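Local structure of oxidized polyvinyl alcohol hydrolase (Pseudomonas sp. VM15C, 3WWC) at residues N184-F189 with V235-P241. The protein hydrolyses beta-diketones such as 4,6-nonanedione and cleaves oxidized polyvinyl alcohol in the second step of its degradation. The protein carries 1 engineered substitution. Sequence-based numbering, arbitrary orientation.
Sequences NRALLF and VGPYPLP
Pro237 lays its ring over one face of Phe189, a CH-pi contact in which CG stands 3.7 Å from the centroid of the Phe189 ring and 13° off its normal. The contact belongs to an alpha/beta-hydrolase core: helix 178-189, which directly follows strand 170-176 and the probable position of the catalytic serine, here engineered to Ala177, packs against the loop leading to strand 247-253. Proline suits its place, its puckered but rigid ring also turning CD to Leu188 CB at 3.8 Å. Leu188 points at the loop, and its branched end spreads over several partners: CD1 meets Gly236 CA at 3.8 Å as well as Val235 CG1 and Leu240 CD2, while CD2 faces the Pro241 ring. At Gly236 a CB would collide with Leu188 CD1, which explains the bare backbone there. Val235, branched at CB, sends CG2 to Asn184 CB at 3.7 Å.

The extended chain of Arg185, with CG anti to the backbone nitrogen (chi1 -176°), runs past Val235 O, and NH1 makes a weak, bent bond to that oxygen at 2.9 Å (128°). The CE2 corner of the tilted Phe189 ring rests 3.4 Å above the centre of the guanidinium plane, while Pro237 sits over the ring's other face. Losing the ring to an alanine at Phe189 is likely to open a gap against Pro237 and strip the guanidinium face of CE2. Farther out, the carbonyls of Glu146 and Trp142 take bonds from Arg185 NE and NH2, and Glu203 O receives Asn184 ND2; Phe285 of helix 275-288 touches both Leu188 and Leu240. A water in the guanidinium plane completes the link, accepting from Arg185 NH1 at 2.9 Å and lying 2.8 Å from Gly236 O.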
ATOM      1  N   ASN A 184      -2.721   1.751  -1.948  1.00  8.08           N
ATOM      2  CA  ASN A 184      -3.983   2.355  -2.347  1.00  7.63           C
ATOM      3  C   ASN A 184      -4.235   2.145  -3.851  1.00  7.79           C
ATOM      4  O   ASN A 184      -5.353   1.773  -4.247  1.00  8.80           O
ATOM      5  CB  ASN A 184      -3.973   3.892  -2.091  1.00  8.55           C
ATOM      6  CG  ASN A 184      -4.224   4.244  -0.642  1.00  8.16           C
ATOM      7  OD1 ASN A 184      -4.922   3.515   0.079  1.00  8.83           O
ATOM      8  ND2 ASN A 184      -3.676   5.400  -0.194  1.00  8.58           N
ATOM      9  N   ARG A 185      -3.221   2.405  -4.685  1.00  7.29           N
ATOM     10  CA  ARG A 185      -3.442   2.252  -6.128  1.00  7.13           C
ATOM     11  C   ARG A 185      -3.802   0.817  -6.510  1.00  8.20           C
ATOM     12  O   ARG A 185      -4.741   0.563  -7.286  1.00  8.40           O
ATOM     13  CB  ARG A 185      -2.209   2.657  -6.924  1.00  7.95           C
ATOM     14  CG  ARG A 185      -2.474   2.580  -8.454  1.00  7.80           C
ATOM     15  CD  ARG A 185      -1.309   3.249  -9.250  1.00  7.63           C
ATOM     16  NE  ARG A 185      -1.665   3.334 -10.669  1.00  8.77           N
ATOM     17  CZ  ARG A 185      -2.219   4.399 -11.237  1.00  8.49           C
ATOM     18  NH1 ARG A 185      -2.516   5.495 -10.509  1.00  8.52           N
ATOM     19  NH2 ARG A 185      -2.413   4.378 -12.569  1.00  9.59           N
ATOM     20  N   ALA A 186      -3.098  -0.131  -5.908  1.00  7.71           N
ATOM     21  CA  ALA A 186      -3.345  -1.543  -6.222  1.00  7.46           C
ATOM     22  C   ALA A 186      -4.730  -1.966  -5.785  1.00  8.51           C
ATOM     23  O   ALA A 186      -5.395  -2.783  -6.482  1.00  8.62           O
ATOM     24  CB  ALA A 186      -2.288  -2.404  -5.518  1.00  7.67           C
ATOM     25  N   LEU A 187      -5.192  -1.490  -4.635  1.00  7.68           N
ATOM     26  CA  LEU A 187      -6.537  -1.859  -4.167  1.00  8.62           C
ATOM     27  C   LEU A 187      -7.609  -1.265  -5.073  1.00  9.71           C
ATOM     28  O   LEU A 187      -8.654  -1.883  -5.273  1.00 11.03           O
ATOM     29  CB  LEU A 187      -6.752  -1.366  -2.727  1.00  8.99           C
ATOM     30  CG  LEU A 187      -5.871  -2.059  -1.705  1.00  8.65           C
ATOM     31  CD1 LEU A 187      -5.986  -1.277  -0.399  1.00 11.81           C
ATOM     32  CD2 LEU A 187      -6.298  -3.543  -1.536  1.00 11.19           C
ATOM     33  N   LEU A 188      -7.337  -0.099  -5.658  1.00  8.30           N
ATOM     34  CA  LEU A 188      -8.356   0.546  -6.487  1.00  8.76           C
ATOM     35  C   LEU A 188      -8.431  -0.069  -7.856  1.00 10.43           C
ATOM     36  O   LEU A 188      -9.513  -0.093  -8.464  1.00 11.93           O
ATOM     37  CB  LEU A 188      -8.049   2.062  -6.622  1.00  9.13           C
ATOM     38  CG  LEU A 188      -8.229   2.810  -5.298  1.00  8.59           C
ATOM     39  CD1 LEU A 188      -7.569   4.192  -5.403  1.00  9.07           C
ATOM     40  CD2 LEU A 188      -9.752   2.914  -4.968  1.00 10.18           C
ATOM     41  N   PHE A 189      -7.305  -0.584  -8.346  1.00  9.98           N
ATOM     42  CA  PHE A 189      -7.273  -1.186  -9.686  1.00  9.26           C
ATOM     43  C   PHE A 189      -7.379  -2.690  -9.696  1.00 10.04           C
ATOM     44  O   PHE A 189      -7.732  -3.262 -10.749  1.00 11.82           O
ATOM     45  CB  PHE A 189      -5.983  -0.831 -10.457  1.00  8.36           C
ATOM     46  CG  PHE A 189      -6.000   0.550 -11.106  1.00  9.84           C
ATOM     47  CD1 PHE A 189      -6.498   0.736 -12.384  1.00 10.10           C
ATOM     48  CD2 PHE A 189      -5.420   1.616 -10.452  1.00  9.83           C
ATOM     49  CE1 PHE A 189      -6.402   1.984 -13.002  1.00 10.58           C
ATOM     50  CE2 PHE A 189      -5.316   2.885 -11.071  1.00 10.16           C
ATOM     51  CZ  PHE A 189      -5.813   3.054 -12.361  1.00  8.91           C
ATOM     52  N   VAL A 235      -3.867   8.959  -7.200  1.00  9.04           N
ATOM     53  CA  VAL A 235      -3.428   7.598  -6.839  1.00  8.63           C
ATOM     54  C   VAL A 235      -4.244   6.546  -7.586  1.00  9.38           C
ATOM     55  O   VAL A 235      -3.753   5.428  -7.838  1.00  9.25           O
ATOM     56  CB  VAL A 235      -3.588   7.378  -5.296  1.00  8.57           C
ATOM     57  CG1 VAL A 235      -5.087   7.309  -4.887  1.00  9.31           C
ATOM     58  CG2 VAL A 235      -2.885   6.080  -4.867  1.00  8.43           C
ATOM     59  N   GLY A 236      -5.462   6.892  -8.008  1.00  9.47           N
ATOM     60  CA  GLY A 236      -6.323   5.859  -8.589  1.00  9.83           C
ATOM     61  C   GLY A 236      -6.843   6.166  -9.966  1.00 10.35           C
ATOM     62  O   GLY A 236      -6.328   7.018 -10.654  1.00 11.54           O
ATOM     63  N   PRO A 237      -7.807   5.382 -10.395  1.00 11.27           N
ATOM     64  CA  PRO A 237      -8.428   5.585 -11.703  1.00 12.88           C
ATOM     65  C   PRO A 237      -9.109   6.961 -11.615  1.00 13.81           C
ATOM     66  O   PRO A 237      -9.415   7.433 -10.520  1.00 13.15           O
ATOM     67  CB  PRO A 237      -9.512   4.483 -11.720  1.00 12.59           C
ATOM     68  CG  PRO A 237      -9.040   3.461 -10.773  1.00 14.21           C
ATOM     69  CD  PRO A 237      -8.390   4.227  -9.671  1.00 12.17           C
ATOM     70  N   TYR A 238      -9.319   7.608 -12.755  1.00 13.99           N
ATOM     71  CA  TYR A 238     -10.158   8.821 -12.796  1.00 12.69           C
ATOM     72  C   TYR A 238     -11.376   8.606 -13.746  1.00 12.85           C
ATOM     73  O   TYR A 238     -11.199   8.300 -14.928  1.00 15.40           O
ATOM     74  CB  TYR A 238      -9.442  10.061 -13.308  1.00 13.85           C
ATOM     75  CG  TYR A 238     -10.444  11.191 -13.346  1.00 15.63           C
ATOM     76  CD1 TYR A 238     -10.920  11.758 -12.169  1.00 15.00           C
ATOM     77  CD2 TYR A 238     -11.041  11.564 -14.557  1.00 16.90           C
ATOM     78  CE1 TYR A 238     -11.987  12.660 -12.182  1.00 15.67           C
ATOM     79  CE2 TYR A 238     -12.096  12.460 -14.580  1.00 17.54           C
ATOM     80  CZ  TYR A 238     -12.561  13.002 -13.389  1.00 17.46           C
ATOM     81  OH  TYR A 238     -13.594  13.915 -13.392  1.00 18.19           O
ATOM     82  N   PRO A 239     -12.596   8.656 -13.216  1.00 12.59           N
ATOM     83  CA  PRO A 239     -12.958   8.870 -11.804  1.00 13.30           C
ATOM     84  C   PRO A 239     -12.691   7.582 -11.039  1.00 14.02           C
ATOM     85  O   PRO A 239     -12.450   6.527 -11.647  1.00 14.71           O
ATOM     86  CB  PRO A 239     -14.461   9.176 -11.849  1.00 14.16           C
ATOM     87  CG  PRO A 239     -14.910   8.489 -13.099  1.00 16.98           C
ATOM     88  CD  PRO A 239     -13.805   8.631 -14.074  1.00 13.92           C
ATOM     89  N   LEU A 240     -12.742   7.665  -9.709  1.00 13.50           N
ATOM     90  CA  LEU A 240     -12.546   6.484  -8.861  1.00 13.52           C
ATOM     91  C   LEU A 240     -13.696   5.548  -9.199  1.00 14.11           C
ATOM     92  O   LEU A 240     -14.788   5.986  -9.602  1.00 16.34           O
ATOM     93  CB  LEU A 240     -12.625   6.876  -7.379  1.00 11.43           C
ATOM     94  CG  LEU A 240     -11.474   7.767  -6.915  1.00 11.32           C
ATOM     95  CD1 LEU A 240     -11.775   8.186  -5.465  1.00 10.64           C
ATOM     96  CD2 LEU A 240     -10.159   7.020  -6.969  1.00 11.82           C
ATOM     97  N   PRO A 241     -13.480   4.246  -9.032  1.00 14.57           N
ATOM     98  CA  PRO A 241     -14.547   3.284  -9.345  1.00 15.56           C
ATOM     99  C   PRO A 241     -15.810   3.449  -8.517  1.00 15.31           C
ATOM    100  O   PRO A 241     -15.751   3.772  -7.339  1.00 15.57           O
ATOM    101  CB  PRO A 241     -13.877   1.933  -9.154  1.00 16.64           C
ATOM    102  CG  PRO A 241     -12.635   2.185  -8.351  1.00 16.49           C
ATOM    103  CD  PRO A 241     -12.231   3.609  -8.569  1.00 16.06           C
TER
HETATM  104  O   HOH W   1      -3.864   7.568 -11.964  1.00 12.16           O